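Local coordinates for protein defensin (Pachyrhizus erosus, PDB 3PSM) that probably defends the plant against fungi as a small, disulfide-rich antimicrobial protein of the gamma-thionin family, crystallised as a dimer, at residues 1-7 against 41-47; 14-20 against 35-41. All blocks are in the same frame, centred on the assembly; numbering follows the deposited sequence.

Contact 1: residues 1-7 against 41-47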
loop_
_atom_site.group_PDB
_atom_site.type_symbol
_atom_site.label_atom_id
_atom_site.label_comp_id
_atom_site.label_asym_id
_atom_site.label_seq_id
_atom_site.Cartn_x
_atom_site.Cartn_y
_atom_site.Cartn_z
ATOM N N LYS A 1 -9.412 -17.802 7.958
ATOM C CA LYS A 1 -9.761 -17.881 6.552
ATOM C C LYS A 1 -9.886 -16.448 6.011
ATOM O O LYS A 1 -10.421 -15.539 6.618
ATOM C CB LYS A 1 -11.047 -18.626 6.198
ATOM C CG LYS A 1 -11.201 -18.984 4.740
ATOM C CD LYS A 1 -12.606 -19.459 4.442
ATOM C CE LYS A 1 -12.940 -19.540 2.986
ATOM N NZ LYS A 1 -14.338 -19.904 2.667
ATOM N N THR A 2 -9.372 -16.309 4.802
ATOM C CA THR A 2 -9.404 -15.087 4.049
ATOM C C THR A 2 -9.965 -15.362 2.656
ATOM O O THR A 2 -10.128 -16.472 2.197
ATOM C CB THR A 2 -8.038 -14.439 3.832
ATOM O OG1 THR A 2 -7.256 -15.318 3.028
ATOM C CG2 THR A 2 -7.341 -14.155 5.171
ATOM N N CYS A 3 -10.525 -14.241 2.120
ATOM C CA CYS A 3 -11.352 -14.226 0.936
ATOM C C CYS A 3 -10.913 -13.053 0.083
ATOM O O CYS A 3 -10.620 -11.975 0.657
ATOM C CB CYS A 3 -12.840 -14.044 1.235
ATOM S SG CYS A 3 -13.604 -15.506 1.945
ATOM N N GLU A 4 -10.855 -13.231 -1.224
ATOM C CA GLU A 4 -10.432 -12.195 -2.168
ATOM C C GLU A 4 -11.589 -11.894 -3.109
ATOM O O GLU A 4 -12.084 -12.783 -3.808
ATOM C CB GLU A 4 -9.142 -12.647 -2.851
ATOM C CG GLU A 4 -8.546 -11.523 -3.670
ATOM C CD GLU A 4 -7.257 -11.810 -4.388
ATOM O OE1 GLU A 4 -6.378 -10.943 -4.406
ATOM O OE2 GLU A 4 -7.085 -12.979 -4.840
ATOM N N ASN A 5 -12.048 -10.637 -3.115
ATOM C CA ASN A 5 -13.123 -10.187 -3.994
ATOM C C ASN A 5 -12.816 -8.809 -4.512
ATOM O O ASN A 5 -11.914 -8.104 -4.001
ATOM C CB ASN A 5 -14.455 -10.201 -3.264
ATOM C CG ASN A 5 -14.916 -11.655 -3.162
ATOM O OD1 ASN A 5 -15.499 -12.187 -4.102
ATOM N ND2 ASN A 5 -14.615 -12.402 -2.121
ATOM N N LEU A 6 -13.519 -8.405 -5.561
ATOM C CA LEU A 6 -13.297 -7.079 -6.134
ATOM C C LEU A 6 -13.493 -5.990 -5.101
ATOM O O LEU A 6 -14.381 -6.031 -4.249
ATOM C CB LEU A 6 -14.270 -6.830 -7.306
ATOM C CG LEU A 6 -13.909 -7.586 -8.558
ATOM C CD1 LEU A 6 -15.093 -7.449 -9.542
ATOM C CD2 LEU A 6 -12.640 -7.091 -9.231
ATOM N N ALA A 7 -12.681 -4.949 -5.194
ATOM C CA ALA A 7 -12.917 -3.721 -4.462
ATOM C C ALA A 7 -14.319 -3.214 -4.772
ATOM O O ALA A 7 -14.800 -3.385 -5.911
ATOM C CB ALA A 7 -11.852 -2.709 -4.815
ATOM N N CYS A 41 -8.872 -4.149 -9.237
ATOM C CA CYS A 41 -8.385 -4.170 -7.871
ATOM C C CYS A 41 -9.195 -5.144 -7.038
ATOM O O CYS A 41 -10.429 -5.058 -6.981
ATOM C CB CYS A 41 -8.519 -2.756 -7.287
ATOM S SG CYS A 41 -8.142 -2.604 -5.522
ATOM N N TRP A 42 -8.505 -6.092 -6.420
ATOM C CA TRP A 42 -9.076 -7.122 -5.577
ATOM C C TRP A 42 -8.538 -6.955 -4.160
ATOM O O TRP A 42 -7.347 -6.852 -3.934
ATOM C CB TRP A 42 -8.672 -8.519 -6.089
ATOM C CG TRP A 42 -9.300 -8.867 -7.425
ATOM C CD1 TRP A 42 -8.965 -8.357 -8.653
ATOM C CD2 TRP A 42 -10.344 -9.822 -7.642
ATOM N NE1 TRP A 42 -9.785 -8.953 -9.594
ATOM C CE2 TRP A 42 -10.626 -9.835 -9.025
ATOM C CE3 TRP A 42 -11.099 -10.653 -6.803
ATOM C CZ2 TRP A 42 -11.609 -10.631 -9.571
ATOM C CZ3 TRP A 42 -12.071 -11.468 -7.391
ATOM C CH2 TRP A 42 -12.290 -11.446 -8.754
ATOM N N CYS A 43 -9.478 -6.936 -3.198
ATOM C CA CYS A 43 -9.145 -6.836 -1.823
ATOM C C CYS A 43 -9.256 -8.210 -1.149
ATOM O O CYS A 43 -10.169 -9.003 -1.435
ATOM C CB CYS A 43 -10.084 -5.892 -1.047
ATOM S SG CYS A 43 -10.213 -4.206 -1.664
ATOM N N THR A 44 -8.381 -8.454 -0.211
ATOM C CA THR A 44 -8.432 -9.611 0.693
ATOM C C THR A 44 -8.952 -9.177 2.047
ATOM O O THR A 44 -8.530 -8.162 2.579
ATOM C CB THR A 44 -7.040 -10.244 0.826
ATOM O OG1 THR A 44 -6.634 -10.698 -0.476
ATOM C CG2 THR A 44 -7.034 -11.449 1.735
ATOM N N ARG A 45 -9.866 -9.969 2.594
ATOM C CA ARG A 45 -10.479 -9.715 3.882
ATOM C C ARG A 45 -10.577 -11.000 4.697
ATOM O O ARG A 45 -10.589 -12.099 4.169
ATOM C CB ARG A 45 -11.890 -9.177 3.687
ATOM C CG ARG A 45 -12.860 -10.217 3.105
ATOM C CD ARG A 45 -14.291 -9.629 3.100
ATOM N NE ARG A 45 -15.031 -10.738 2.453
ATOM C CZ ARG A 45 -15.104 -11.122 1.192
ATOM N NH1 ARG A 45 -14.405 -10.323 0.433
ATOM N NH2 ARG A 45 -15.855 -12.189 0.914
ATOM N N ASN A 46 -10.629 -10.855 6.031
ATOM C CA ASN A 46 -11.019 -11.967 6.905
ATOM C C ASN A 46 -12.440 -12.395 6.599
ATOM O O ASN A 46 -13.293 -11.506 6.420
ATOM C CB ASN A 46 -10.866 -11.477 8.344
ATOM C CG ASN A 46 -9.423 -11.188 8.706
ATOM O OD1 ASN A 46 -9.042 -10.014 8.951
ATOM N ND2 ASN A 46 -8.591 -12.184 8.695
ATOM N N CYS A 47 -12.686 -13.719 6.510
ATOM C CA CYS A 47 -13.968 -14.291 6.070
ATOM C C CYS A 47 -14.222 -15.613 6.778
ATOM O O CYS A 47 -13.568 -15.886 7.807
ATOM C CB CYS A 47 -14.086 -14.495 4.510
ATOM S SG CYS A 47 -12.874 -15.610 3.842
ATOM O OXT CYS A 47 -15.049 -16.430 6.357
HETATM O O HOH W 1 -9.073 -14.640 9.442
HETATM O O HOH W 2 -6.047 -9.047 -2.580
#
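Cys3 and Cys47 are joined covalently, SG to SG at 2.0 Å with a torsion of 85° about the S-S bond, and this disulfide ties the two ends of the chain together. For the sulfur of Cys47 to meet its partner, SG sits between the backbone N and the carbonyl carbon (chi1 61°).

Six backbone hydrogen bonds zip the segments together. Cys3 with Arg45 and Asn5 with Cys43 are reciprocal pairs; Cys47 N to Lys1 O and Ala7 N to Cys41 O close the ladder at its ends, the last nearly straight. The N-to-C directions of strands 2-6 and 41-46 differ by 152°, which marks them as antiparallel neighbours in the three-stranded sheet of the cysteine-stabilised alpha-beta defensin fold. Disulfides from Cys41 and Cys43 lead to Cys20 and Cys24 of helix 17-27.

Among the apolar contacts, the methyl CD2 of Leu6 lies over one face of the Trp42 indole, 3.6 Å from the centroid of its five-membered ring, a CH-pi contact. Ala7 CB packs against Cys41 SG at 3.8 Å, with Cys43 SG also close by.

A methylene meets a charged group on the face bearing Cys3 and Asn5. There Arg45, extended from CG to NE, presents one face of its guanidinium to Cys3 CB, which is offset toward the rim and stands 3.6 Å from Arg45 NH2.

The polar face opposite carries Glu4 and Thr44. One water gives protons to Glu4 OE1 (2.7 Å) and Trp42 O while accepting from Thr44 OG1, linking carboxylate, carbonyl and hydroxyl across the strands. Glu4 OE2 forms a salt bridge with Arg34, and Trp42 NE1 is hydrogen-bonded to Asp38.

Contact 2: residues 14-20 against 35-41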
loop_
_atom_site.group_PDB
_atom_site.type_symbol
_atom_site.label_atom_id
_atom_site.label_comp_id
_atom_site.label_asym_id
_atom_site.label_seq_id
_atom_site.Cartn_x
_atom_site.Cartn_y
_atom_site.Cartn_z
ATOM N N CYS A 14 -6.919 -1.066 -12.802
ATOM C CA CYS A 14 -5.868 -1.279 -11.793
ATOM C C CYS A 14 -4.550 -1.579 -12.495
ATOM O O CYS A 14 -4.395 -2.627 -13.109
ATOM C CB CYS A 14 -6.269 -2.443 -10.911
ATOM S SG CYS A 14 -5.370 -2.641 -9.376
ATOM N N PHE A 15 -3.657 -0.592 -12.417
ATOM C CA PHE A 15 -2.329 -0.668 -13.008
ATOM C C PHE A 15 -1.239 -0.911 -11.999
ATOM O O PHE A 15 -0.215 -1.453 -12.353
ATOM C CB PHE A 15 -2.014 0.615 -13.777
ATOM C CG PHE A 15 -2.877 0.821 -14.988
ATOM C CD1 PHE A 15 -3.732 1.910 -15.067
ATOM C CD2 PHE A 15 -2.872 -0.050 -16.056
ATOM C CE1 PHE A 15 -4.522 2.121 -16.195
ATOM C CE2 PHE A 15 -3.667 0.183 -17.148
ATOM C CZ PHE A 15 -4.498 1.239 -17.244
ATOM N N THR A 16 -1.401 -0.454 -10.766
ATOM C CA THR A 16 -0.377 -0.560 -9.734
ATOM C C THR A 16 -0.954 -1.268 -8.533
ATOM O O THR A 16 -2.036 -0.920 -8.050
ATOM C CB THR A 16 0.247 0.788 -9.375
ATOM O OG1 THR A 16 -0.683 1.543 -8.594
ATOM C CG2 THR A 16 0.688 1.540 -10.631
ATOM N N ASP A 17 -0.200 -2.252 -8.016
ATOM C CA ASP A 17 -0.646 -2.885 -6.779
ATOM C C ASP A 17 -0.685 -1.895 -5.649
ATOM O O ASP A 17 -1.580 -1.995 -4.779
ATOM C CB ASP A 17 0.258 -4.059 -6.426
ATOM C CG ASP A 17 -0.059 -5.279 -7.297
ATOM O OD1 ASP A 17 -0.946 -5.298 -8.101
ATOM O OD2 ASP A 17 0.610 -6.330 -7.034
ATOM N N GLY A 18 0.220 -0.912 -5.596
ATOM C CA GLY A 18 0.150 0.055 -4.518
ATOM C C GLY A 18 -1.128 0.816 -4.487
ATOM O O GLY A 18 -1.719 1.067 -3.434
ATOM N N SER A 19 -1.670 1.224 -5.663
ATOM C CA SER A 19 -2.926 1.951 -5.680
ATOM C C SER A 19 -4.067 1.081 -5.087
ATOM O O SER A 19 -4.931 1.591 -4.354
ATOM C CB SER A 19 -3.312 2.402 -7.068
ATOM O OG SER A 19 -3.624 1.341 -7.961
ATOM N N CYS A 20 -4.067 -0.199 -5.410
ATOM C CA CYS A 20 -5.110 -1.084 -4.917
ATOM C C CYS A 20 -4.947 -1.418 -3.469
ATOM O O CYS A 20 -5.921 -1.437 -2.696
ATOM C CB CYS A 20 -5.124 -2.352 -5.779
ATOM S SG CYS A 20 -6.357 -3.567 -5.310
ATOM N N CYS A 35 -3.758 -5.681 -7.848
ATOM C CA CYS A 35 -4.387 -5.886 -9.177
ATOM C C CYS A 35 -4.248 -7.341 -9.574
ATOM O O CYS A 35 -3.280 -8.011 -9.257
ATOM C CB CYS A 35 -3.687 -5.059 -10.236
ATOM S SG CYS A 35 -3.502 -3.287 -9.847
ATOM N N ARG A 36 -5.214 -7.846 -10.291
ATOM C CA ARG A 36 -5.100 -9.167 -10.903
ATOM C C ARG A 36 -4.974 -9.014 -12.413
ATOM O O ARG A 36 -4.892 -7.902 -12.944
ATOM C CB ARG A 36 -6.206 -10.138 -10.418
ATOM C CG ARG A 36 -5.982 -10.462 -8.939
ATOM C CD ARG A 36 -6.961 -11.392 -8.323
ATOM N NE ARG A 36 -6.891 -12.712 -8.891
ATOM C CZ ARG A 36 -7.825 -13.452 -9.353
ATOM N NH1 ARG A 36 -9.128 -13.075 -9.349
ATOM N NH2 ARG A 36 -7.538 -14.661 -9.855
ATOM N N ASP A 37 -4.937 -10.101 -13.142
ATOM C CA ASP A 37 -4.659 -10.105 -14.570
ATOM C C ASP A 37 -5.805 -9.571 -15.396
ATOM O O ASP A 37 -5.643 -9.351 -16.610
ATOM C CB ASP A 37 -4.280 -11.509 -15.028
ATOM C CG ASP A 37 -5.341 -12.569 -14.894
ATOM O OD1 ASP A 37 -5.169 -13.650 -15.467
ATOM O OD2 ASP A 37 -6.325 -12.382 -14.173
ATOM N N ASP A 38 -6.901 -9.266 -14.775
ATOM C CA ASP A 38 -8.065 -8.530 -15.270
ATOM C C ASP A 38 -7.961 -7.004 -15.185
ATOM O O ASP A 38 -8.890 -6.278 -15.571
ATOM C CB ASP A 38 -9.364 -8.951 -14.578
ATOM C CG ASP A 38 -9.350 -8.698 -13.081
ATOM O OD1 ASP A 38 -10.371 -8.951 -12.462
ATOM O OD2 ASP A 38 -8.305 -8.243 -12.534
ATOM N N PHE A 39 -6.841 -6.494 -14.705
ATOM C CA PHE A 39 -6.698 -5.047 -14.517
ATOM C C PHE A 39 -7.782 -4.482 -13.638
ATOM O O PHE A 39 -8.199 -3.319 -13.801
ATOM C CB PHE A 39 -6.603 -4.291 -15.831
ATOM C CG PHE A 39 -5.341 -4.606 -16.610
ATOM C CD1 PHE A 39 -5.311 -5.715 -17.454
ATOM C CD2 PHE A 39 -4.246 -3.787 -16.476
ATOM C CE1 PHE A 39 -4.133 -5.937 -18.182
ATOM C CE2 PHE A 39 -3.096 -4.018 -17.220
ATOM C CZ PHE A 39 -3.054 -5.096 -18.060
ATOM N N ARG A 40 -8.172 -5.215 -12.610
ATOM C CA ARG A 40 -9.061 -4.719 -11.563
ATOM C C ARG A 40 -8.396 -4.939 -10.200
ATOM O O ARG A 40 -7.479 -5.742 -10.038
ATOM C CB ARG A 40 -10.402 -5.447 -11.590
ATOM C CG ARG A 40 -11.174 -5.107 -12.874
ATOM C CD ARG A 40 -12.587 -5.665 -12.847
ATOM N NE ARG A 40 -12.492 -7.111 -12.877
ATOM C CZ ARG A 40 -13.495 -7.938 -13.093
ATOM N NH1 ARG A 40 -14.696 -7.440 -13.288
ATOM N NH2 ARG A 40 -13.246 -9.262 -13.081
ATOM N N CYS A 41 -8.872 -4.149 -9.237
ATOM C CA CYS A 41 -8.385 -4.170 -7.871
ATOM C C CYS A 41 -9.195 -5.144 -7.038
ATOM O O CYS A 41 -10.429 -5.058 -6.981
ATOM C CB CYS A 41 -8.519 -2.756 -7.287
ATOM S SG CYS A 41 -8.142 -2.604 -5.522
HETATM O O HOH W 3 -0.670 -8.302 -8.695
#
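Cys14 is bonded to Cys35 and packs on Arg40 and Cys41. Cys14 CB rests 3.4 Å from Arg40 C. Beyond it Cys14 SG, anti to the backbone N (chi1 -165°), bonds covalently with Cys35 SG at 2.0 Å. The same Cys14 SG also touches CB of Cys41 at 3.8 Å. The backbone secures this residue as well: Cys14 N donates to Phe39 O with an N-H...O angle of 176°, although the donor stands well out of the carbonyl plane. Beside it the rings of Phe15 and Phe39 approach at a slant, CD2 to CD2 at 4.0 Å, with the Phe15 atom close to the plane of the Phe39 ring.

A second disulfide, Cys20 to Cys41, starts in helix 17-27. Together with the Cys24-Cys43 bridge it forms the cysteine-stabilised alpha-beta motif, in which two cysteines one helical turn apart are bonded to alternate residues of strand 41-46. Thr16 caps the helix just before its first residue, OG1 accepting from Ser19 N. At that first residue, Asp17 turns OD1 to Cys35 N at 2.8 Å, the donor lying 48° above the carboxylate plane.

Residues 36-39 make a type I beta turn. Asp38 OD2 accepts from Arg40 N in an Asx turn, while Asp38 OD1 takes bonds from both NE and NH2 of Arg40 and lies in the guanidinium plane; both bonds belong to a salt bridge, Arg40 NE to Asp38 OD1 being 2.8 Å. Asp37 of the second subunit binds the helix start, its carboxylate oxygens accepting from Asp17 N and Gly18 N.

Overall arrangement
Contact 1 and contact 2 lie with their centres 13 Å apart, on opposite sides of the chain's centre, and share Cys41. Along the chain, contact 2 (14-20 with 35-41) is nested inside the loop that contact 1 (1-7 with 41-47) closes. Contact 1 pairs an outer strand, 2-6, with the central strand 41-46; contact 2 joins the start of helix 17-27 to the loop between strands 32-35 and 41-46. They meet where Leu6 CD2 packs on Arg40 CB at 3.6 Å and Trp42 lies by Arg36. Three of the four disulfides fall within these contacts, so covalent links brace both the chain ends and the helix-sheet junction of this 47-residue protein.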